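Local coordinates for protein alpha,alpha-trehalose-phosphate synthase (UDP-forming) (Burkholderia vietnamiensis, PDB 5TVG) that belongs to glycosyltransferase family 20, enzymes with the two-domain GT-B fold, and holds uridine-5'-diphosphate and a magnesium ion, at residues L267-D272 with S302-A307; K253-L258 with M356-M361; Y189-F194 with V227-A232. One frame throughout, in Å; residues are numbered along the deposited sequence.

Contact 1 of 3, residues L267-D272 with S302-A307; sequences LVMSVD and SFVQIA
Gln305 has CG anti to its backbone N (chi1 171°) and bends at its second torsion, which swings its amide across to the carboxylate of Asp272. Gln305 NE2 donates to Asp272 OD1 over 3.1 Å, almost straight. The acceptor lies in the amide plane, but the bond meets OD1 on its anti side, tilted from the carboxylate plane. Gln305 NE2, which has a second N-H, also donates to Ile306 O at 2.9 Å, from above the carbonyl plane. Because Asp272 N also donates to Ile306 O, two donors grip this buried oxygen. Arg283 of helix 280-293 makes a salt bridge to Asp272 OD1. Ser270 is small enough to sit beside the edge of Phe303, with OG 3.3 Å from Phe303 CE1, and its hydroxyl is bonded to Tyr366 O.

On the face of Met269 and Val304 the contacts across the strands are apolar. Met269, flexible and bent at its second torsion, lays SD alongside Val304 and brings CE within 3.6 Å of Ile306 CD1, while Leu267 CD1 meets Val304 CG2 at 3.5 Å. Alternating backbone bonds, beginning with Val268 N to Ser302 O at 2.8 Å, hold the strands in parallel register. These are adjacent strands of a beta-alpha-beta unit whose helix 280-293 covers the Ser270 and Phe303 face. Val271, at the strand end, touches uridine-5'-diphosphate, as expected of the Rossmann-like nucleotide-binding domain of a GT-B enzyme.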
loop_
_atom_site.group_PDB
_atom_site.type_symbol
_atom_site.label_atom_id
_atom_site.label_comp_id
_atom_site.label_asym_id
_atom_site.label_seq_id
_atom_site.Cartn_x
_atom_site.Cartn_y
_atom_site.Cartn_z
ATOM N N LEU A 267 -2.349 34.549 -5.773
ATOM C CA LEU A 267 -2.117 33.350 -6.563
ATOM C C LEU A 267 -0.694 32.870 -6.340
ATOM O O LEU A 267 0.261 33.612 -6.581
ATOM C CB LEU A 267 -2.378 33.629 -8.041
ATOM C CG LEU A 267 -1.937 32.536 -9.028
ATOM C CD1 LEU A 267 -2.735 31.213 -8.765
ATOM C CD2 LEU A 267 -2.047 33.004 -10.454
ATOM N N VAL A 268 -0.561 31.643 -5.867
ATOM C CA VAL A 268 0.710 30.944 -5.809
ATOM C C VAL A 268 0.697 29.949 -6.958
ATOM O O VAL A 268 -0.253 29.166 -7.100
ATOM C CB VAL A 268 0.917 30.235 -4.457
ATOM C CG1 VAL A 268 2.260 29.502 -4.444
ATOM C CG2 VAL A 268 0.848 31.219 -3.260
ATOM N N MET A 269 1.713 30.020 -7.805
ATOM C CA MET A 269 1.771 29.288 -9.058
ATOM C C MET A 269 2.939 28.301 -9.068
ATOM O O MET A 269 4.076 28.672 -8.752
ATOM C CB MET A 269 1.902 30.285 -10.216
ATOM C CG MET A 269 1.680 29.631 -11.484
ATOM S SD MET A 269 -0.047 29.375 -11.847
ATOM C CE MET A 269 0.303 28.249 -13.181
ATOM N N SER A 270 2.674 27.071 -9.509
ATOM C CA SER A 270 3.702 26.057 -9.719
ATOM C C SER A 270 3.440 25.367 -11.046
ATOM O O SER A 270 2.286 25.109 -11.388
ATOM C CB SER A 270 3.712 24.992 -8.625
ATOM O OG SER A 270 4.215 25.509 -7.425
ATOM N N VAL A 271 4.511 25.072 -11.789
ATOM C CA VAL A 271 4.459 24.246 -13.001
ATOM C C VAL A 271 5.600 23.237 -12.918
ATOM O O VAL A 271 6.772 23.635 -12.798
ATOM C CB VAL A 271 4.574 25.062 -14.305
ATOM C CG1 VAL A 271 4.634 24.092 -15.508
ATOM C CG2 VAL A 271 3.383 26.015 -14.480
ATOM N N ASP A 272 5.264 21.941 -12.963
ATOM C CA ASP A 272 6.256 20.876 -12.820
ATOM C C ASP A 272 5.768 19.630 -13.551
ATOM O O ASP A 272 4.596 19.278 -13.429
ATOM C CB ASP A 272 6.486 20.468 -11.342
ATOM C CG ASP A 272 6.854 21.634 -10.433
ATOM O OD1 ASP A 272 6.012 22.523 -10.203
ATOM O OD2 ASP A 272 7.992 21.639 -9.908
ATOM N N SER A 302 -4.809 31.230 -3.403
ATOM C CA SER A 302 -5.001 29.955 -4.074
ATOM C C SER A 302 -3.681 29.449 -4.636
ATOM O O SER A 302 -2.887 30.221 -5.177
ATOM C CB SER A 302 -6.049 30.044 -5.201
ATOM O OG SER A 302 -7.376 30.121 -4.662
ATOM N N PHE A 303 -3.448 28.152 -4.464
ATOM C CA PHE A 303 -2.266 27.467 -4.954
ATOM C C PHE A 303 -2.686 26.668 -6.194
ATOM O O PHE A 303 -3.475 25.723 -6.091
ATOM C CB PHE A 303 -1.666 26.587 -3.846
ATOM C CG PHE A 303 -0.459 25.763 -4.278
ATOM C CD1 PHE A 303 0.286 26.117 -5.416
ATOM C CD2 PHE A 303 -0.049 24.665 -3.534
ATOM C CE1 PHE A 303 1.374 25.367 -5.820
ATOM C CE2 PHE A 303 1.035 23.914 -3.909
ATOM C CZ PHE A 303 1.764 24.279 -5.077
ATOM N N VAL A 304 -2.189 27.076 -7.365
ATOM C CA VAL A 304 -2.426 26.376 -8.625
ATOM C C VAL A 304 -1.192 25.540 -8.932
ATOM O O VAL A 304 -0.078 26.073 -9.011
ATOM C CB VAL A 304 -2.727 27.348 -9.783
ATOM C CG1 VAL A 304 -2.678 26.582 -11.159
ATOM C CG2 VAL A 304 -4.083 28.041 -9.592
ATOM N N GLN A 305 -1.368 24.227 -9.059
ATOM C CA GLN A 305 -0.280 23.334 -9.442
ATOM C C GLN A 305 -0.648 22.667 -10.762
ATOM O O GLN A 305 -1.526 21.794 -10.802
ATOM C CB GLN A 305 -0.004 22.270 -8.385
ATOM C CG GLN A 305 0.998 21.174 -8.854
ATOM C CD GLN A 305 2.442 21.662 -8.870
ATOM O OE1 GLN A 305 2.989 22.048 -7.831
ATOM N NE2 GLN A 305 3.071 21.659 -10.062
ATOM N N ILE A 306 0.016 23.085 -11.825
ATOM C CA ILE A 306 -0.053 22.408 -13.112
ATOM C C ILE A 306 1.045 21.363 -13.098
ATOM O O ILE A 306 2.218 21.695 -12.884
ATOM C CB ILE A 306 0.130 23.397 -14.270
ATOM C CG1 ILE A 306 -1.076 24.341 -14.321
ATOM C CG2 ILE A 306 0.362 22.640 -15.605
ATOM C CD1 ILE A 306 -0.905 25.501 -15.236
ATOM N N ALA A 307 0.661 20.102 -13.269
ATOM C CA ALA A 307 1.563 18.962 -13.113
ATOM C C ALA A 307 1.199 17.882 -14.133
ATOM O O ALA A 307 0.536 16.891 -13.811
ATOM C CB ALA A 307 1.493 18.421 -11.676
#

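Contact 2 of 3, residues K253-L258 with M356-M361; sequences KPVKML and MAFFRM. With MG (magnesium ion), chain O.
The helical turns bearing Val255 and Phe358 run in nearly the same direction, 26° apart, with their axes 10.1 Å from each other at closest approach, a spacing that leaves room for apolar side chains between them, with no hydrogen bond across. Phe358 spans most of the gap: its ring meets Pro254 CB edge-on through CZ, at 4.1 Å, while CE1 packs 3.8 Å from Val255 CG2. Ala357 CB, a lone methyl, lies 3.8 Å from Val255 CG2.

One turn on, Met361 first runs extended, its CG swung opposite the main-chain nitrogen (chi1 -172°), then bends at its third torsion, sliding past Val255 in the opposite direction. Its CE presses tightly on Val255 CG1, at 3.5 Å, and SD lies near Leu258 CG. An unbranched, flexible thioether suits such a reach. Leu338 of a neighbouring subunit packs on Pro254, Leu258 and Phe358. Both helices lie against strand 266-271, through Leu258 and Phe358, and so form part of the helix layer packed on the parallel sheet. At the end of helix 352-361 this layer carries the magnesium site, where Arg360 O binds the ion at 2.1 Å, joined by Ser362 O and Gln385 OE1.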
loop_
_atom_site.group_PDB
_atom_site.type_symbol
_atom_site.label_atom_id
_atom_site.label_comp_id
_atom_site.label_asym_id
_atom_site.label_seq_id
_atom_site.Cartn_x
_atom_site.Cartn_y
_atom_site.Cartn_z
ATOM N N LYS A 253 -8.117 32.984 -23.338
ATOM C CA LYS A 253 -9.238 32.497 -22.529
ATOM C C LYS A 253 -8.817 31.795 -21.245
ATOM O O LYS A 253 -9.407 32.091 -20.192
ATOM C CB LYS A 253 -10.138 31.579 -23.374
ATOM N N PRO A 254 -7.851 30.868 -21.241
ATOM C CA PRO A 254 -7.463 30.253 -19.958
ATOM C C PRO A 254 -6.980 31.270 -18.941
ATOM O O PRO A 254 -7.217 31.111 -17.729
ATOM C CB PRO A 254 -6.325 29.298 -20.355
ATOM C CG PRO A 254 -6.509 29.056 -21.829
ATOM C CD PRO A 254 -7.053 30.339 -22.372
ATOM N N VAL A 255 -6.330 32.334 -19.411
ATOM C CA VAL A 255 -5.802 33.337 -18.498
ATOM C C VAL A 255 -6.940 34.131 -17.885
ATOM O O VAL A 255 -6.952 34.399 -16.672
ATOM C CB VAL A 255 -4.801 34.250 -19.236
ATOM C CG1 VAL A 255 -4.158 35.233 -18.251
ATOM C CG2 VAL A 255 -3.756 33.421 -19.999
ATOM N N LYS A 256 -7.924 34.506 -18.707
ATOM C CA LYS A 256 -9.089 35.210 -18.179
ATOM C C LYS A 256 -9.876 34.320 -17.222
ATOM O O LYS A 256 -10.376 34.791 -16.203
ATOM C CB LYS A 256 -9.984 35.695 -19.328
ATOM N N MET A 257 -9.992 33.027 -17.534
ATOM C CA MET A 257 -10.697 32.107 -16.650
ATOM C C MET A 257 -10.069 32.122 -15.267
ATOM O O MET A 257 -10.775 32.200 -14.252
ATOM C CB MET A 257 -10.685 30.681 -17.226
ATOM C CG MET A 257 -11.642 30.429 -18.393
ATOM S SD MET A 257 -11.382 28.809 -19.189
ATOM C CE MET A 257 -11.079 27.767 -17.757
ATOM N N LEU A 258 -8.736 32.050 -15.215
ATOM C CA LEU A 258 -8.042 32.023 -13.930
ATOM C C LEU A 258 -8.204 33.350 -13.200
ATOM O O LEU A 258 -8.580 33.373 -12.023
ATOM C CB LEU A 258 -6.561 31.675 -14.130
ATOM C CG LEU A 258 -5.753 31.624 -12.822
ATOM C CD1 LEU A 258 -6.398 30.658 -11.812
ATOM C CD2 LEU A 258 -4.322 31.213 -13.113
ATOM N N MET A 356 3.556 31.452 -19.255
ATOM C CA MET A 356 4.168 32.750 -18.946
ATOM C C MET A 356 3.134 33.767 -18.475
ATOM O O MET A 356 3.388 34.535 -17.545
ATOM C CB MET A 356 4.941 33.267 -20.164
ATOM C CG MET A 356 5.896 32.204 -20.751
ATOM S SD MET A 356 7.021 31.525 -19.502
ATOM C CE MET A 356 7.495 29.980 -20.229
ATOM N N ALA A 357 1.962 33.804 -19.111
ATOM C CA ALA A 357 0.923 34.705 -18.629
ATOM C C ALA A 357 0.429 34.311 -17.224
ATOM O O ALA A 357 0.028 35.194 -16.458
ATOM C CB ALA A 357 -0.239 34.770 -19.623
ATOM N N PHE A 358 0.423 33.008 -16.881
ATOM C CA PHE A 358 0.068 32.579 -15.517
ATOM C C PHE A 358 1.101 33.064 -14.497
ATOM O O PHE A 358 0.737 33.568 -13.432
ATOM C CB PHE A 358 -0.053 31.048 -15.422
ATOM C CG PHE A 358 -1.100 30.442 -16.316
ATOM C CD1 PHE A 358 -2.201 31.170 -16.732
ATOM C CD2 PHE A 358 -0.963 29.124 -16.752
ATOM C CE1 PHE A 358 -3.159 30.603 -17.566
ATOM C CE2 PHE A 358 -1.904 28.545 -17.601
ATOM C CZ PHE A 358 -3.014 29.289 -18.009
ATOM N N PHE A 359 2.397 32.879 -14.799
ATOM C CA PHE A 359 3.473 33.340 -13.920
ATOM C C PHE A 359 3.352 34.835 -13.641
ATOM O O PHE A 359 3.467 35.274 -12.491
ATOM C CB PHE A 359 4.841 33.047 -14.548
ATOM C CG PHE A 359 5.174 31.580 -14.647
ATOM C CD1 PHE A 359 4.577 30.657 -13.797
ATOM C CD2 PHE A 359 6.045 31.121 -15.653
ATOM C CE1 PHE A 359 4.873 29.309 -13.894
ATOM C CE2 PHE A 359 6.352 29.782 -15.758
ATOM C CZ PHE A 359 5.770 28.860 -14.876
ATOM N N ARG A 360 3.134 35.638 -14.690
ATOM C CA ARG A 360 3.015 37.087 -14.510
ATOM C C ARG A 360 1.851 37.455 -13.589
ATOM O O ARG A 360 1.972 38.353 -12.749
ATOM C CB ARG A 360 2.833 37.744 -15.865
ATOM C CG ARG A 360 2.866 39.253 -15.891
ATOM C CD ARG A 360 2.918 39.685 -17.373
ATOM N NE ARG A 360 3.121 41.115 -17.545
ATOM C CZ ARG A 360 4.300 41.684 -17.764
ATOM N NH1 ARG A 360 5.403 40.934 -17.838
ATOM N NH2 ARG A 360 4.374 43.004 -17.911
ATOM N N MET A 361 0.704 36.796 -13.766
ATOM C CA MET A 361 -0.474 37.108 -12.961
ATOM C C MET A 361 -0.235 36.802 -11.495
ATOM O O MET A 361 -0.773 37.497 -10.635
ATOM C CB MET A 361 -1.704 36.341 -13.481
ATOM C CG MET A 361 -3.049 36.737 -12.820
ATOM S SD MET A 361 -4.365 35.537 -13.257
ATOM C CE MET A 361 -3.669 34.974 -14.804
HETATM MG MG MG O . 3.235 38.467 -11.089
HETATM O O HOH W 1 2.948 40.303 -9.335
#

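Contact 3 of 3, residues Y189-F194 with V227-A232; sequences YDIAGF and VVKVAA
Phe194, Lys229 and Ala192 bury the most surface where these two parallel strands meet. Phe194 has its CG beside the backbone N (chi1 -59°), which turns the ring's edge to the neighbouring strand. Ala231 O lies in the ring plane at its edge, 3.7 Å from Phe194 CD1, and Phe194 CE1 packs obliquely on Val230 CG1. A large flat side chain fits here because it can bridge from that strand to helix 197-209, where it meets Phe203, Asp199 and Lys200. The backbone of Phe194 joins in: its N donates to Ala231 O at 3.0 Å.

Lys229 works chiefly through its main chain. Its N donates to Asp190 O, and its O receives Ala192 N over 2.8 Å, so both its N-H and its carbonyl are tied to strand 191-194. Its CB packs by Asp190 O, on the Ile191 face, while the rest of the long chain leads away and touches Asp460 of helix 450-461, a place where a lysine can carry its amino group clear of the sheet.

The two strands are neighbours in the N-terminal Rossmann-like domain of the GT-B fold; helix 197-209 and two antiparallel strands, 213-216 and 220-223, intervene in the chain, and the antiparallel pair extends the sheet beyond strand 226-232.

Ala192 lies on the opposite face from Lys229. Its methyl is small enough to let Val228 CG1 approach to 4.0 Å from Ala192 CB, and its O accepts a longer bond from Ala231 N, 3.3 Å. Val228 also covers Tyr189 O with CG2. At this end the strands splay apart and waters fill in, one of them 2.7 Å from both Tyr189 O and Val227 O. Asp190 turns its carboxylate to a salt bridge with Arg151.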
loop_
_atom_site.group_PDB
_atom_site.type_symbol
_atom_site.label_atom_id
_atom_site.label_comp_id
_atom_site.label_asym_id
_atom_site.label_seq_id
_atom_site.Cartn_x
_atom_site.Cartn_y
_atom_site.Cartn_z
ATOM N N TYR A 189 34.667 11.706 -24.446
ATOM C CA TYR A 189 34.343 13.041 -24.944
ATOM C C TYR A 189 35.543 13.973 -24.836
ATOM O O TYR A 189 36.310 13.909 -23.869
ATOM C CB TYR A 189 33.172 13.653 -24.167
ATOM C CG TYR A 189 31.835 12.973 -24.425
ATOM C CD1 TYR A 189 31.075 13.299 -25.550
ATOM C CD2 TYR A 189 31.314 12.040 -23.533
ATOM C CE1 TYR A 189 29.857 12.691 -25.805
ATOM C CE2 TYR A 189 30.080 11.442 -23.760
ATOM C CZ TYR A 189 29.356 11.772 -24.908
ATOM O OH TYR A 189 28.137 11.165 -25.163
ATOM N N ASP A 190 35.701 14.843 -25.839
ATOM C CA ASP A 190 36.678 15.927 -25.726
ATOM C C ASP A 190 36.220 16.955 -24.699
ATOM O O ASP A 190 37.056 17.606 -24.060
ATOM C CB ASP A 190 36.894 16.609 -27.082
ATOM C CG ASP A 190 37.406 15.652 -28.162
ATOM O OD1 ASP A 190 38.555 15.168 -28.047
ATOM O OD2 ASP A 190 36.647 15.340 -29.110
ATOM N N ILE A 191 34.906 17.108 -24.517
ATOM C CA ILE A 191 34.335 18.048 -23.554
ATOM C C ILE A 191 33.266 17.332 -22.727
ATOM O O ILE A 191 32.384 16.667 -23.289
ATOM C CB ILE A 191 33.719 19.286 -24.239
ATOM C CG1 ILE A 191 34.740 20.018 -25.120
ATOM C CG2 ILE A 191 33.170 20.235 -23.177
ATOM C CD1 ILE A 191 34.118 20.749 -26.304
ATOM N N ALA A 192 33.342 17.444 -21.399
ATOM C CA ALA A 192 32.262 16.955 -20.522
ATOM C C ALA A 192 31.691 18.183 -19.831
ATOM O O ALA A 192 32.339 18.759 -18.949
ATOM C CB ALA A 192 32.762 15.906 -19.539
ATOM N N GLY A 193 30.531 18.638 -20.294
ATOM C CA GLY A 193 29.919 19.860 -19.788
ATOM C C GLY A 193 28.817 19.546 -18.791
ATOM O O GLY A 193 28.064 18.585 -18.970
ATOM N N PHE A 194 28.707 20.388 -17.755
ATOM C CA PHE A 194 27.740 20.188 -16.678
ATOM C C PHE A 194 26.997 21.490 -16.435
ATOM O O PHE A 194 27.377 22.548 -16.952
ATOM C CB PHE A 194 28.430 19.694 -15.392
ATOM C CG PHE A 194 29.170 18.412 -15.584
ATOM C CD1 PHE A 194 30.468 18.419 -16.146
ATOM C CD2 PHE A 194 28.570 17.202 -15.271
ATOM C CE1 PHE A 194 31.155 17.228 -16.376
ATOM C CE2 PHE A 194 29.233 15.994 -15.477
ATOM C CZ PHE A 194 30.541 16.001 -16.042
ATOM N N VAL A 227 42.467 13.258 -22.691
ATOM C CA VAL A 227 42.420 14.577 -22.079
ATOM C C VAL A 227 41.045 15.174 -22.336
ATOM O O VAL A 227 40.633 15.331 -23.496
ATOM C CB VAL A 227 43.518 15.500 -22.641
ATOM C CG1 VAL A 227 43.632 16.744 -21.760
ATOM C CG2 VAL A 227 44.837 14.753 -22.760
ATOM N N VAL A 228 40.385 15.593 -21.266
ATOM C CA VAL A 228 38.991 16.000 -21.287
ATOM C C VAL A 228 38.877 17.396 -20.692
ATOM O O VAL A 228 39.349 17.646 -19.577
ATOM C CB VAL A 228 38.114 15.018 -20.479
ATOM C CG1 VAL A 228 36.636 15.410 -20.547
ATOM C CG2 VAL A 228 38.348 13.580 -20.936
ATOM N N LYS A 229 38.214 18.289 -21.409
ATOM C CA LYS A 229 37.830 19.562 -20.820
ATOM C C LYS A 229 36.575 19.356 -19.976
ATOM O O LYS A 229 35.556 18.854 -20.473
ATOM C CB LYS A 229 37.597 20.606 -21.911
ATOM C CG LYS A 229 37.236 21.983 -21.360
ATOM C CD LYS A 229 36.858 22.966 -22.474
ATOM C CE LYS A 229 36.683 24.405 -21.958
ATOM N NZ LYS A 229 37.934 25.052 -21.547
ATOM N N VAL A 230 36.659 19.704 -18.694
ATOM C CA VAL A 230 35.545 19.593 -17.754
ATOM C C VAL A 230 35.128 21.008 -17.388
ATOM O O VAL A 230 35.924 21.774 -16.835
ATOM C CB VAL A 230 35.938 18.771 -16.518
ATOM C CG1 VAL A 230 34.831 18.775 -15.460
ATOM C CG2 VAL A 230 36.238 17.324 -16.949
ATOM N N ALA A 231 33.879 21.363 -17.674
ATOM C CA ALA A 231 33.482 22.757 -17.515
ATOM C C ALA A 231 31.990 22.811 -17.228
ATOM O O ALA A 231 31.272 21.831 -17.432
ATOM C CB ALA A 231 33.840 23.595 -18.763
ATOM N N ALA A 232 31.537 23.969 -16.742
ATOM C CA ALA A 232 30.129 24.208 -16.477
ATOM C C ALA A 232 29.566 25.215 -17.475
ATOM O O ALA A 232 30.181 26.253 -17.747
ATOM C CB ALA A 232 29.909 24.711 -15.031
HETATM O O HOH W 2 38.927 13.418 -24.440
HETATM O O HOH W 3 40.627 16.297 -26.777
HETATM O O HOH W 4 39.991 17.767 -24.720
#

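Contacts 1 and 2 belong to one packed unit, with centres 11 Å apart. Helix 253-262 leads into strand 266-271, and the helical residues press on the Met269 and Val271 face of contact 1: Met269 CE lies 3.6 Å from Phe358 CB, and Val271 CG2 is 3.7 Å from Phe359 CE1. Contact 1 reaches the pocket through Val271, whose side chain is about 4 Å from uridine-5'-diphosphate; contact 2 stands a layer back, the side chain of Phe358 about 8 Å away, and carries Arg360 of the magnesium site. Contact 3 lies across the chain's centre in the other Rossmann-like domain, its centre 37 Å from that of contact 1 and 41 Å from contact 2's, touching neither.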